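PLP-Dependent L-Arginine Hydroxylase MppP (Streptomyces wadayamensis, PDB 6C9B) uses pyridoxal 5'-phosphate to oxidise L-arginine, working as an oxidase rather than an oxygenase and yielding 4-hydroxy-2-ketoarginine and 2-ketoarginine. Local coordinates at residues B[155-158]-B[164-167]; B[190-195]-B[201-206]; B[16-19]-B[25-28]; B[321-326]-B[330-335]; B[101-106]-B[240-245]. All blocks are in the same frame, centred on the assembly; numbering follows the deposited sequence.

Contact 1: residues B[155-158]-B[164-167]; sequences VTTP and RVLA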
# COMPACT_ATOMS: atom_id res chain seq x y z
N VAL B 155 9.36 17.42 -8.75
CA VAL B 155 8.39 18.52 -8.74
C VAL B 155 6.99 17.96 -8.56
O VAL B 155 6.55 17.08 -9.31
CB VAL B 155 8.45 19.36 -10.03
CG1 VAL B 155 7.40 20.50 -9.98
CG2 VAL B 155 9.83 19.95 -10.24
N THR B 156 6.29 18.48 -7.56
CA THR B 156 4.88 18.21 -7.35
C THR B 156 4.10 19.28 -8.11
O THR B 156 4.31 20.48 -7.87
CB THR B 156 4.58 18.27 -5.86
OG1 THR B 156 5.49 17.40 -5.16
CG2 THR B 156 3.14 17.86 -5.56
N THR B 157 3.24 18.87 -9.05
CA THR B 157 2.50 19.85 -9.84
C THR B 157 1.15 19.28 -10.25
O THR B 157 1.07 18.19 -10.83
CB THR B 157 3.28 20.30 -11.08
OG1 THR B 157 2.45 21.21 -11.83
CG2 THR B 157 3.69 19.12 -11.99
N PRO B 158 0.05 19.98 -9.94
CA PRO B 158 -0.05 21.18 -9.09
C PRO B 158 0.50 20.90 -7.72
O PRO B 158 0.38 19.78 -7.19
CB PRO B 158 -1.55 21.47 -9.05
CG PRO B 158 -2.09 20.80 -10.27
CD PRO B 158 -1.27 19.56 -10.41
N ARG B 164 0.32 25.62 -7.06
CA ARG B 164 1.06 26.22 -8.16
C ARG B 164 1.31 25.18 -9.23
O ARG B 164 1.75 24.06 -8.93
CB ARG B 164 2.37 26.79 -7.63
CG ARG B 164 2.99 27.86 -8.51
CD ARG B 164 3.43 29.06 -7.65
NE ARG B 164 4.40 29.89 -8.36
CZ ARG B 164 5.35 30.62 -7.78
NH1 ARG B 164 5.48 30.66 -6.46
NH2 ARG B 164 6.18 31.32 -8.54
N VAL B 165 1.08 25.55 -10.48
CA VAL B 165 1.17 24.62 -11.60
C VAL B 165 2.43 24.92 -12.40
O VAL B 165 2.64 26.06 -12.83
CB VAL B 165 -0.06 24.73 -12.51
CG1 VAL B 165 0.08 23.86 -13.74
CG2 VAL B 165 -1.32 24.34 -11.75
N LEU B 166 3.21 23.88 -12.67
CA LEU B 166 4.37 24.03 -13.54
C LEU B 166 3.88 24.17 -14.97
O LEU B 166 3.31 23.22 -15.53
CB LEU B 166 5.30 22.83 -13.37
CG LEU B 166 6.68 22.93 -13.99
CD1 LEU B 166 7.53 23.92 -13.21
CD2 LEU B 166 7.30 21.54 -13.99
N ALA B 167 4.07 25.35 -15.55
CA ALA B 167 3.59 25.63 -16.90
C ALA B 167 4.41 24.86 -17.94
O ALA B 167 5.56 24.46 -17.70
CB ALA B 167 3.69 27.12 -17.18
O HOH W 1 4.35 22.94 -9.05
O HOH W 2 1.90 20.88 -14.42
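Val-155, near the end of strand 152-156, opens the contact by setting its CG1 methyl 4.1 Å from CD2 of Leu-166. The two side chains cross at about a right angle, and helices 134-139 and 168-181 add Leu-137 and Leu-174 to the same apolar cluster, a setting that suits a beta-branched strand residue. Thr-156 directs its side chain away from 164-167, and its OG1 bonds to Thr-114 OG1. Its carbonyl oxygen still reaches across through a water that donates to both Thr-156 O and Arg-164 O.

Thr-157 carries the polar link. OG1 stands anti to the backbone N (chi1 178°), which places the hydroxyl beside the returning chain, where it accepts the Leu-166 amide, N to OG1 2.9 Å, in a nearly linear bond of 170°. A second water joins the same OG1 to Leu-166 O, so one hydroxyl takes the amide directly and reaches the carbonyl of the same residue through water.

Pro-158 follows a cis peptide bond, a conformation that proline readily tolerates. Its CG lies 3.9 Å from CG2 of Val-165, the two side chains running side by side, while its CA approaches Arg-164 O at 3.4 Å as a CA-H...O contact.

The segments flank a short turn that includes the ligand-pocket residue Asn-160, consistent with the Asn-Pro-containing turn known in fold-type I aminotransferases. They do not pair as strands; a threonine hydroxyl and two waters link their polar groups instead, satisfying buried atoms where the chain doubles back.

Contact 2: residues B[190-195]-B[201-206]; sequences SFRGFD and DHYAVL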
# COMPACT_ATOMS: atom_id res chain seq x y z
N SER B 190 -0.62 14.27 -8.36
CA SER B 190 -1.84 13.93 -7.65
C SER B 190 -2.97 14.93 -7.88
O SER B 190 -4.15 14.53 -7.97
CB SER B 190 -1.54 13.84 -6.15
OG SER B 190 -2.72 13.57 -5.42
N PHE B 191 -2.66 16.22 -7.90
CA PHE B 191 -3.67 17.25 -7.99
C PHE B 191 -4.02 17.60 -9.45
O PHE B 191 -4.75 18.56 -9.68
CB PHE B 191 -3.22 18.52 -7.26
CG PHE B 191 -3.39 18.50 -5.75
CD1 PHE B 191 -3.93 17.42 -5.08
CD2 PHE B 191 -3.04 19.63 -5.01
CE1 PHE B 191 -4.10 17.46 -3.68
CE2 PHE B 191 -3.20 19.68 -3.65
CZ PHE B 191 -3.74 18.58 -2.98
N ARG B 192 -3.50 16.84 -10.41
CA ARG B 192 -3.69 17.16 -11.83
C ARG B 192 -5.15 17.45 -12.16
O ARG B 192 -5.46 18.43 -12.84
CB ARG B 192 -3.18 16.02 -12.71
CG ARG B 192 -3.23 16.37 -14.19
CD ARG B 192 -3.01 15.16 -15.07
NE ARG B 192 -1.66 14.59 -15.02
CZ ARG B 192 -0.58 15.11 -15.60
NH1 ARG B 192 0.55 14.44 -15.55
NH2 ARG B 192 -0.62 16.30 -16.20
N GLY B 193 -6.06 16.59 -11.70
CA GLY B 193 -7.44 16.71 -12.14
C GLY B 193 -8.14 18.00 -11.72
O GLY B 193 -9.14 18.38 -12.36
N PHE B 194 -7.63 18.69 -10.71
CA PHE B 194 -8.28 19.90 -10.23
C PHE B 194 -8.04 21.13 -11.09
O PHE B 194 -8.86 22.07 -11.03
CB PHE B 194 -7.85 20.22 -8.80
CG PHE B 194 -8.37 19.25 -7.81
CD1 PHE B 194 -9.72 19.17 -7.52
CD2 PHE B 194 -7.51 18.37 -7.20
CE1 PHE B 194 -10.18 18.24 -6.62
CE2 PHE B 194 -7.98 17.44 -6.29
CZ PHE B 194 -9.30 17.39 -6.01
N ASP B 195 -6.96 21.20 -11.87
CA ASP B 195 -6.58 22.45 -12.52
C ASP B 195 -6.30 22.19 -14.00
O ASP B 195 -5.34 21.48 -14.34
CB ASP B 195 -5.36 23.05 -11.82
CG ASP B 195 -5.13 24.50 -12.20
OD1 ASP B 195 -5.49 24.89 -13.33
OD2 ASP B 195 -4.60 25.23 -11.34
N ASP B 201 -0.40 18.07 -22.33
CA ASP B 201 0.14 16.71 -22.36
C ASP B 201 1.58 16.71 -21.83
O ASP B 201 2.50 17.15 -22.51
CB ASP B 201 0.08 16.16 -23.78
CG ASP B 201 0.41 14.68 -23.85
OD1 ASP B 201 1.07 14.16 -22.93
OD2 ASP B 201 -0.04 14.03 -24.82
N HIS B 202 1.77 16.25 -20.59
CA HIS B 202 3.10 16.24 -19.96
C HIS B 202 4.00 15.19 -20.57
O HIS B 202 5.22 15.37 -20.65
CB HIS B 202 2.98 15.96 -18.46
CG HIS B 202 2.42 17.10 -17.66
ND1 HIS B 202 1.36 17.87 -18.09
CD2 HIS B 202 2.75 17.57 -16.43
CE1 HIS B 202 1.10 18.79 -17.19
NE2 HIS B 202 1.92 18.63 -16.17
N TYR B 203 3.42 14.07 -20.99
CA TYR B 203 4.23 13.00 -21.56
C TYR B 203 4.81 13.40 -22.90
O TYR B 203 5.94 13.03 -23.23
CB TYR B 203 3.38 11.73 -21.63
CG TYR B 203 2.99 11.29 -20.25
CD1 TYR B 203 3.85 10.52 -19.49
CD2 TYR B 203 1.77 11.68 -19.67
CE1 TYR B 203 3.53 10.13 -18.19
CE2 TYR B 203 1.44 11.29 -18.37
CZ TYR B 203 2.35 10.52 -17.65
OH TYR B 203 2.08 10.11 -16.37
N ALA B 204 4.06 14.18 -23.68
CA ALA B 204 4.59 14.69 -24.94
C ALA B 204 5.81 15.56 -24.69
O ALA B 204 6.82 15.44 -25.38
CB ALA B 204 3.50 15.46 -25.68
N VAL B 205 5.73 16.44 -23.68
CA VAL B 205 6.86 17.29 -23.33
C VAL B 205 8.05 16.44 -22.90
O VAL B 205 9.17 16.62 -23.38
CB VAL B 205 6.46 18.28 -22.22
CG1 VAL B 205 7.67 19.12 -21.80
CG2 VAL B 205 5.32 19.20 -22.71
N LEU B 206 7.81 15.49 -22.00
CA LEU B 206 8.92 14.69 -21.47
C LEU B 206 9.57 13.86 -22.56
O LEU B 206 10.81 13.76 -22.63
CB LEU B 206 8.40 13.77 -20.36
CG LEU B 206 7.96 14.51 -19.11
CD1 LEU B 206 7.20 13.57 -18.21
CD2 LEU B 206 9.13 15.16 -18.37
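Arg-192 and His-202 have the closest backbones of the two segments, yet their CA atoms remain 10.6 Å apart: a short 3-10 segment that ends at Phe-194 faces the first turn of helix 202-209 across a gap that only long side chains can span. This lies in the large domain of the aminotransferase class I fold, where the loop after strand 184-188 leads into an N-capped helix. Asp-201 is the N-cap, and OD1 of Asp-201 accepts from Ala-204 N at 3.1 Å, from above the carboxylate plane; aspartate suits the place because its short acceptor meets amides left without partners in the first helical turn.

Arginine has the length the gap demands. Arg-192 runs out with CG anti to the backbone N (chi1 -174°) and then bends at chi3, which brings its guanidinium to the imidazole of His-202 from the opposite direction. The flat groups are almost perpendicular, their planes 86° apart, so that the edge of the guanidinium meets a face of the ring. Tyr-203 lies obliquely beside the same group, its CE2 4.3 Å from NH1 of Arg-192.

The charge is answered from outside the segments. Glu-217 forms a salt bridge with Arg-192 NH1 and a hydrogen bond with Tyr-203 OH, while Ala-198 O bonds to Arg-192 NH2. His-202 ND1 is hydrogen-bonded to Tyr-200 O, which steadies the ring's rotation. Over the imidazole, Arg-192 NH2 stands above the ring centre, 3.2 Å from both ND1 and CE1 of His-202.

Contact 3: residues B[16-19]-B[25-28]; sequences YLAL and IADG. With EGV ((4S)-5-carbamimidamido-4-hydroxy-2-oxopentanoic acid), chain F.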
# COMPACT_ATOMS: atom_id res chain seq x y z
N TYR B 16 -4.31 12.14 11.61
CA TYR B 16 -4.94 11.08 12.38
C TYR B 16 -5.95 11.64 13.38
O TYR B 16 -6.98 11.02 13.66
CB TYR B 16 -3.90 10.24 13.15
CG TYR B 16 -2.99 9.41 12.27
CD1 TYR B 16 -3.48 8.79 11.14
CD2 TYR B 16 -1.64 9.25 12.58
CE1 TYR B 16 -2.66 8.03 10.32
CE2 TYR B 16 -0.80 8.49 11.76
CZ TYR B 16 -1.32 7.88 10.63
OH TYR B 16 -0.51 7.14 9.79
N LEU B 17 -5.63 12.81 13.95
CA LEU B 17 -6.43 13.38 15.02
C LEU B 17 -7.82 13.77 14.54
O LEU B 17 -8.75 13.89 15.36
CB LEU B 17 -5.72 14.61 15.59
CG LEU B 17 -4.33 14.41 16.19
CD1 LEU B 17 -3.68 15.75 16.46
CD2 LEU B 17 -4.40 13.58 17.46
N ALA B 18 -7.98 13.96 13.23
CA ALA B 18 -9.22 14.45 12.63
C ALA B 18 -10.10 13.36 12.04
O ALA B 18 -11.28 13.61 11.80
CB ALA B 18 -8.90 15.46 11.51
N LEU B 19 -9.56 12.16 11.82
CA LEU B 19 -10.21 11.17 10.95
C LEU B 19 -11.61 10.81 11.42
O LEU B 19 -12.45 10.40 10.60
CB LEU B 19 -9.38 9.90 10.88
CG LEU B 19 -8.26 9.82 9.85
CD1 LEU B 19 -7.64 8.43 9.94
CD2 LEU B 19 -8.79 10.09 8.45
N ILE B 25 -11.40 19.08 8.63
CA ILE B 25 -11.01 19.84 7.44
C ILE B 25 -9.49 19.78 7.32
O ILE B 25 -8.83 20.73 6.88
CB ILE B 25 -11.53 21.29 7.48
CG1 ILE B 25 -11.16 21.97 8.81
CG2 ILE B 25 -13.03 21.30 7.23
CD1 ILE B 25 -11.32 23.49 8.79
N ALA B 26 -8.93 18.63 7.67
CA ALA B 26 -7.49 18.43 7.73
C ALA B 26 -6.98 17.66 6.52
O ALA B 26 -6.35 18.25 5.63
CB ALA B 26 -7.09 17.69 9.01
N ASP B 27 -7.20 16.34 6.47
CA ASP B 27 -6.57 15.59 5.39
C ASP B 27 -7.21 15.97 4.05
O ASP B 27 -8.35 16.43 3.97
CB ASP B 27 -6.67 14.09 5.61
CG ASP B 27 -8.09 13.61 5.55
OD1 ASP B 27 -8.67 13.65 4.44
OD2 ASP B 27 -8.59 13.19 6.61
N GLY B 28 -6.44 15.77 3.00
CA GLY B 28 -6.88 16.27 1.72
C GLY B 28 -7.74 15.33 0.92
O GLY B 28 -8.17 15.69 -0.18
C10 EGV F . -2.96 15.52 2.21
C02 EGV F . -1.95 10.77 3.58
C03 EGV F . 0.37 9.87 3.72
C06 EGV F . -1.99 11.76 2.43
C07 EGV F . -2.16 13.16 3.05
C09 EGV F . -2.07 14.31 2.01
N01 EGV F . -0.65 10.71 4.24
N04 EGV F . 1.63 9.81 4.36
N05 EGV F . 0.16 9.16 2.62
O08 EGV F . -3.06 11.48 1.62
O11 EGV F . -3.00 16.33 1.31
O12 EGV F . -3.64 15.68 3.25
O13 EGV F . -1.30 14.27 1.05
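Ala-18 and Ala-26 meet methyl to methyl, CB to CB at 3.8 Å, and alanine suits both positions because their CA atoms are only 6.5 Å apart. Alongside them, Asp-27 projects from the second segment with CG between its own backbone N and carbonyl carbon (chi1 66°), which swings the carboxylate over to Leu-19. There OD2 of Asp-27 lies 3.6 Å from CD2 of Leu-19, the leucine crossing it at about a right angle and giving it an apolar neighbour. OD1 takes a salt bridge from Arg-31 and a hydrogen bond from His-29 N, and OD2 a hydrogen bond from Asn-24.

Asp-27 is itself part of the product pocket, and the next amide, Gly-28 N, donates to carboxylate oxygen O12 of the bound 4-hydroxy-2-ketoarginine at 2.8 Å, with a bent angle of 140°. Glycine, lacking a side chain, lets that carboxylate come up close to the main chain.

The contact closes the short passage from helix 11-16 through strand 23-24. Phe-332 of strand 331-335 packs against Ala-18, while Leu-252 of the second subunit, just beyond its helix 243-250, covers Leu-19 and Asp-27.

Contact 4: residues B[321-326]-B[330-335]; sequences EVWEEL and HVFALP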
# COMPACT_ATOMS: atom_id res chain seq x y z
N GLU B 321 -1.08 27.33 17.30
CA GLU B 321 -2.01 27.92 18.27
C GLU B 321 -3.42 27.99 17.70
O GLU B 321 -4.40 27.68 18.41
CB GLU B 321 -1.53 29.31 18.68
CG GLU B 321 -0.20 29.31 19.43
CD GLU B 321 0.43 30.69 19.48
OE1 GLU B 321 1.49 30.83 20.13
OE2 GLU B 321 -0.13 31.63 18.87
N VAL B 322 -3.56 28.41 16.45
CA VAL B 322 -4.88 28.42 15.81
C VAL B 322 -5.46 27.01 15.80
O VAL B 322 -6.65 26.81 16.09
CB VAL B 322 -4.78 28.98 14.38
CG1 VAL B 322 -6.08 28.75 13.62
CG2 VAL B 322 -4.44 30.46 14.42
N TRP B 323 -4.64 26.03 15.45
CA TRP B 323 -5.10 24.64 15.44
C TRP B 323 -5.67 24.25 16.79
O TRP B 323 -6.71 23.57 16.87
CB TRP B 323 -3.95 23.71 15.06
CG TRP B 323 -4.36 22.26 15.02
CD1 TRP B 323 -4.77 21.54 13.93
CD2 TRP B 323 -4.42 21.35 16.14
NE1 TRP B 323 -5.07 20.26 14.29
CE2 TRP B 323 -4.87 20.11 15.64
CE3 TRP B 323 -4.14 21.47 17.50
CZ2 TRP B 323 -5.05 18.99 16.46
CZ3 TRP B 323 -4.32 20.35 18.32
CH2 TRP B 323 -4.77 19.14 17.79
N GLU B 324 -4.98 24.63 17.87
CA GLU B 324 -5.41 24.18 19.20
C GLU B 324 -6.71 24.85 19.61
O GLU B 324 -7.57 24.21 20.23
CB GLU B 324 -4.31 24.47 20.23
CG GLU B 324 -3.03 23.69 20.00
CD GLU B 324 -1.87 24.19 20.86
OE1 GLU B 324 -2.02 25.25 21.51
OE2 GLU B 324 -0.81 23.53 20.88
N GLU B 325 -6.89 26.12 19.27
CA GLU B 325 -8.16 26.74 19.62
C GLU B 325 -9.29 26.18 18.76
O GLU B 325 -10.42 26.03 19.23
CB GLU B 325 -8.06 28.25 19.49
CG GLU B 325 -7.75 28.94 20.81
CD GLU B 325 -7.32 30.38 20.63
OE1 GLU B 325 -8.19 31.23 20.34
OE2 GLU B 325 -6.11 30.66 20.79
N LEU B 326 -8.99 25.84 17.51
CA LEU B 326 -9.98 25.19 16.66
C LEU B 326 -10.41 23.85 17.25
O LEU B 326 -11.60 23.53 17.30
CB LEU B 326 -9.42 24.97 15.26
CG LEU B 326 -9.60 26.08 14.24
CD1 LEU B 326 -9.11 25.54 12.92
CD2 LEU B 326 -11.05 26.53 14.13
N HIS B 330 -13.79 21.21 18.37
CA HIS B 330 -13.94 19.98 17.60
C HIS B 330 -13.84 20.20 16.10
O HIS B 330 -14.41 19.44 15.32
CB HIS B 330 -15.25 19.27 17.96
CG HIS B 330 -15.44 19.08 19.43
ND1 HIS B 330 -16.18 19.94 20.20
CD2 HIS B 330 -14.97 18.13 20.27
CE1 HIS B 330 -16.17 19.53 21.46
NE2 HIS B 330 -15.44 18.43 21.52
N VAL B 331 -13.11 21.24 15.68
CA VAL B 331 -12.75 21.47 14.28
C VAL B 331 -11.29 21.13 14.12
O VAL B 331 -10.46 21.58 14.92
CB VAL B 331 -13.02 22.92 13.85
CG1 VAL B 331 -12.44 23.21 12.48
CG2 VAL B 331 -14.54 23.19 13.87
N PHE B 332 -10.96 20.35 13.09
CA PHE B 332 -9.59 19.89 12.88
C PHE B 332 -9.06 20.35 11.53
O PHE B 332 -9.45 19.81 10.48
CB PHE B 332 -9.51 18.37 12.99
CG PHE B 332 -9.76 17.87 14.38
CD1 PHE B 332 -8.71 17.76 15.28
CD2 PHE B 332 -11.04 17.55 14.80
CE1 PHE B 332 -8.94 17.31 16.57
CE2 PHE B 332 -11.27 17.11 16.08
CZ PHE B 332 -10.22 16.99 16.97
N ALA B 333 -8.11 21.28 11.56
CA ALA B 333 -7.39 21.72 10.37
C ALA B 333 -5.96 21.19 10.45
O ALA B 333 -5.67 20.25 11.21
CB ALA B 333 -7.46 23.25 10.26
N LEU B 334 -5.07 21.74 9.63
CA LEU B 334 -3.70 21.25 9.56
C LEU B 334 -2.72 22.41 9.67
O LEU B 334 -2.76 23.33 8.83
CB LEU B 334 -3.51 20.49 8.26
CG LEU B 334 -2.38 19.51 8.10
CD1 LEU B 334 -2.51 18.44 9.14
CD2 LEU B 334 -2.46 18.92 6.68
N PRO B 335 -1.84 22.44 10.67
CA PRO B 335 -0.78 23.46 10.67
C PRO B 335 0.15 23.26 9.49
O PRO B 335 0.43 22.14 9.07
CB PRO B 335 -0.04 23.25 11.99
CG PRO B 335 -0.94 22.33 12.81
CD PRO B 335 -1.71 21.53 11.82
O HOH W 3 -7.80 22.17 14.32
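Trp-323 leaves helix 319-327 with CG anti to its backbone N (chi1 180°), laying the indole across the strand that follows. Its CB starts over Pro-335, 4.0 Å from that residue's CG. Farther out, Trp-323 CD1 comes 3.7 Å from Pro-335 CD, an oblique apolar contact with a rigid side chain. The pyrrole edge then meets the main chain: Trp-323 CD1 and NE1 both lie 3.1 Å from Ala-333 O, which sits near the indole plane. One indole face carries a water, offset to the rim, that donates to Trp-323 O and Val-331 O and accepts from Ala-333 N, tying helix to strand.

Between helix and strand the chain turns through a Schellman motif. His-330, with positive phi, is its C-prime residue, and Val-331 N donates to Leu-326 O at 3.2 Å, approaching from above the carbonyl plane. Leu-326 packs its two branches against the strand, CD2 4.0 Å from Val-331 CG1 and CD1 3.9 Å from Ala-333 CB; the alanine is small enough to admit it. Val-368 of helix 359-372 closes over the same leucine.

On the six-membered ring, Trp-323 CZ2 meets the edge of the Phe-332 ring, 4.0 Å from its CD1.

Contact 5: residues B[101-106]-B[240-245]; sequences LSASVD and GLPVEK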
# COMPACT_ATOMS: atom_id res chain seq x y z
N LEU B 101 15.75 5.15 -6.47
CA LEU B 101 16.73 6.22 -6.60
C LEU B 101 17.97 5.95 -5.77
O LEU B 101 19.08 6.27 -6.20
CB LEU B 101 16.11 7.56 -6.19
CG LEU B 101 15.19 8.20 -7.21
CD1 LEU B 101 14.38 9.31 -6.53
CD2 LEU B 101 16.00 8.79 -8.36
N SER B 102 17.79 5.41 -4.56
CA SER B 102 18.90 5.25 -3.63
C SER B 102 19.95 4.30 -4.17
O SER B 102 21.09 4.31 -3.69
CB SER B 102 18.39 4.77 -2.26
OG SER B 102 18.12 3.38 -2.24
N ALA B 103 19.62 3.51 -5.20
CA ALA B 103 20.59 2.60 -5.81
C ALA B 103 21.70 3.35 -6.53
O ALA B 103 22.82 2.83 -6.64
CB ALA B 103 19.89 1.67 -6.80
N SER B 104 21.43 4.55 -7.07
CA SER B 104 22.41 5.23 -7.91
C SER B 104 22.47 6.73 -7.71
O SER B 104 23.28 7.38 -8.37
CB SER B 104 22.11 4.94 -9.38
OG SER B 104 20.79 5.36 -9.70
N VAL B 105 21.63 7.31 -6.85
CA VAL B 105 21.56 8.74 -6.64
C VAL B 105 21.84 9.03 -5.18
O VAL B 105 21.35 8.32 -4.29
CB VAL B 105 20.16 9.25 -7.05
CG1 VAL B 105 19.98 10.71 -6.69
CG2 VAL B 105 19.96 9.01 -8.53
N ASP B 106 22.59 10.10 -4.92
CA ASP B 106 22.88 10.55 -3.56
C ASP B 106 22.00 11.73 -3.12
O ASP B 106 21.64 11.82 -1.94
CB ASP B 106 24.36 10.97 -3.45
CG ASP B 106 25.30 9.79 -3.50
OD1 ASP B 106 24.94 8.73 -2.95
OD2 ASP B 106 26.40 9.93 -4.08
N GLY B 240 16.60 3.78 -16.03
CA GLY B 240 17.85 3.33 -15.44
C GLY B 240 17.84 3.24 -13.93
O GLY B 240 18.90 3.35 -13.29
N LEU B 241 16.68 3.06 -13.34
CA LEU B 241 16.47 2.80 -11.93
C LEU B 241 15.69 1.50 -11.80
O LEU B 241 14.86 1.20 -12.66
CB LEU B 241 15.64 3.90 -11.26
CG LEU B 241 16.11 5.34 -11.44
CD1 LEU B 241 15.01 6.28 -10.94
CD2 LEU B 241 17.40 5.59 -10.70
N PRO B 242 15.85 0.77 -10.71
CA PRO B 242 15.18 -0.54 -10.59
C PRO B 242 13.74 -0.48 -10.12
O PRO B 242 13.33 -1.28 -9.27
CB PRO B 242 16.07 -1.27 -9.57
CG PRO B 242 16.59 -0.17 -8.71
CD PRO B 242 16.84 0.97 -9.63
N VAL B 243 12.94 0.43 -10.69
CA VAL B 243 11.56 0.60 -10.23
C VAL B 243 10.74 -0.66 -10.51
O VAL B 243 9.86 -1.01 -9.73
CB VAL B 243 10.91 1.85 -10.86
CG1 VAL B 243 11.56 3.13 -10.29
CG2 VAL B 243 10.98 1.81 -12.40
N GLU B 244 10.97 -1.33 -11.64
CA GLU B 244 10.17 -2.51 -11.93
C GLU B 244 10.45 -3.65 -10.95
O GLU B 244 9.52 -4.36 -10.52
CB GLU B 244 10.43 -2.98 -13.36
CG GLU B 244 9.83 -2.04 -14.39
CD GLU B 244 10.40 -2.28 -15.76
OE1 GLU B 244 11.56 -1.87 -16.02
OE2 GLU B 244 9.69 -2.89 -16.57
N LYS B 245 11.72 -3.86 -10.60
CA LYS B 245 12.08 -4.93 -9.67
C LYS B 245 11.56 -4.63 -8.27
O LYS B 245 10.96 -5.50 -7.63
CB LYS B 245 13.60 -5.10 -9.65
CG LYS B 245 14.17 -5.97 -8.52
CD LYS B 245 13.56 -7.37 -8.43
CE LYS B 245 14.43 -8.28 -7.54
NZ LYS B 245 13.65 -9.17 -6.63
O HOH W 4 19.86 2.78 -10.67
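Leu-101 and Leu-241 mark the closest approach of the two backbones, CA to CA 6.3 Å, where the end of helix 90-101 passes the turn that opens helix 243-250. Leu-101 O takes the amides of both Ser-104 and Val-105, closing off its helix, while Gly-240 adopts a positive phi of 68°, which glycine accepts easily, and Pro-242 forms the centre of an inverse gamma turn at the N-cap position.

Leu-241 contributes the largest single share of the surface between them, spreading its two methyls over different partners. CD1 of Leu-241 lies 3.7 Å from CD2 of Leu-101, the two leucines crossing obliquely. CD2 of Leu-241 lies 3.5 Å from OG of Ser-104, whose hydroxyl, held between the backbone N and carbonyl carbon (chi1 58°), is turned to segment 240-245. A water 2.9 Å from Ser-104 OG also donates to Gly-240 O, so serine adds a polar link at the solvent-exposed border. A looser apolar touch, Ala-103 CB to Pro-242 CD at 4.2 Å, extends that border.

Ser-100 of helix 90-101 continues the packing against Leu-241 and Pro-242. Leu-101 and Val-105 also meet Leu-127, just before strand 128-133, and Phe-235 of strand 231-235 packs against Glu-244 as helix 243-250 begins.

Contact 3 comes first along the chain; contact 5 brackets contacts 1 and 2, in series, and contact 4 is last. Contacts 1, 2 and 5 belong to the seven-stranded sheet region. Contact 1 begins at the end of strand 152-156 and contact 2 after the adjacent strand 184-188, centres about 9 Å apart, and Pro-158 packs on Phe-191 and Arg-192. Contact 3 flanks strand 23-24 and contact 4 uses strand 331-335, neighbours in the five-stranded sheet, centres about 11 Å apart; Ile-25 N probably bonds to Phe-332 O. Contacts 4 and 5 are farthest, centres about 40 Å apart. The product is held by Gly-28 of contact 3 and Asn-160, in the turn contact 1 closes.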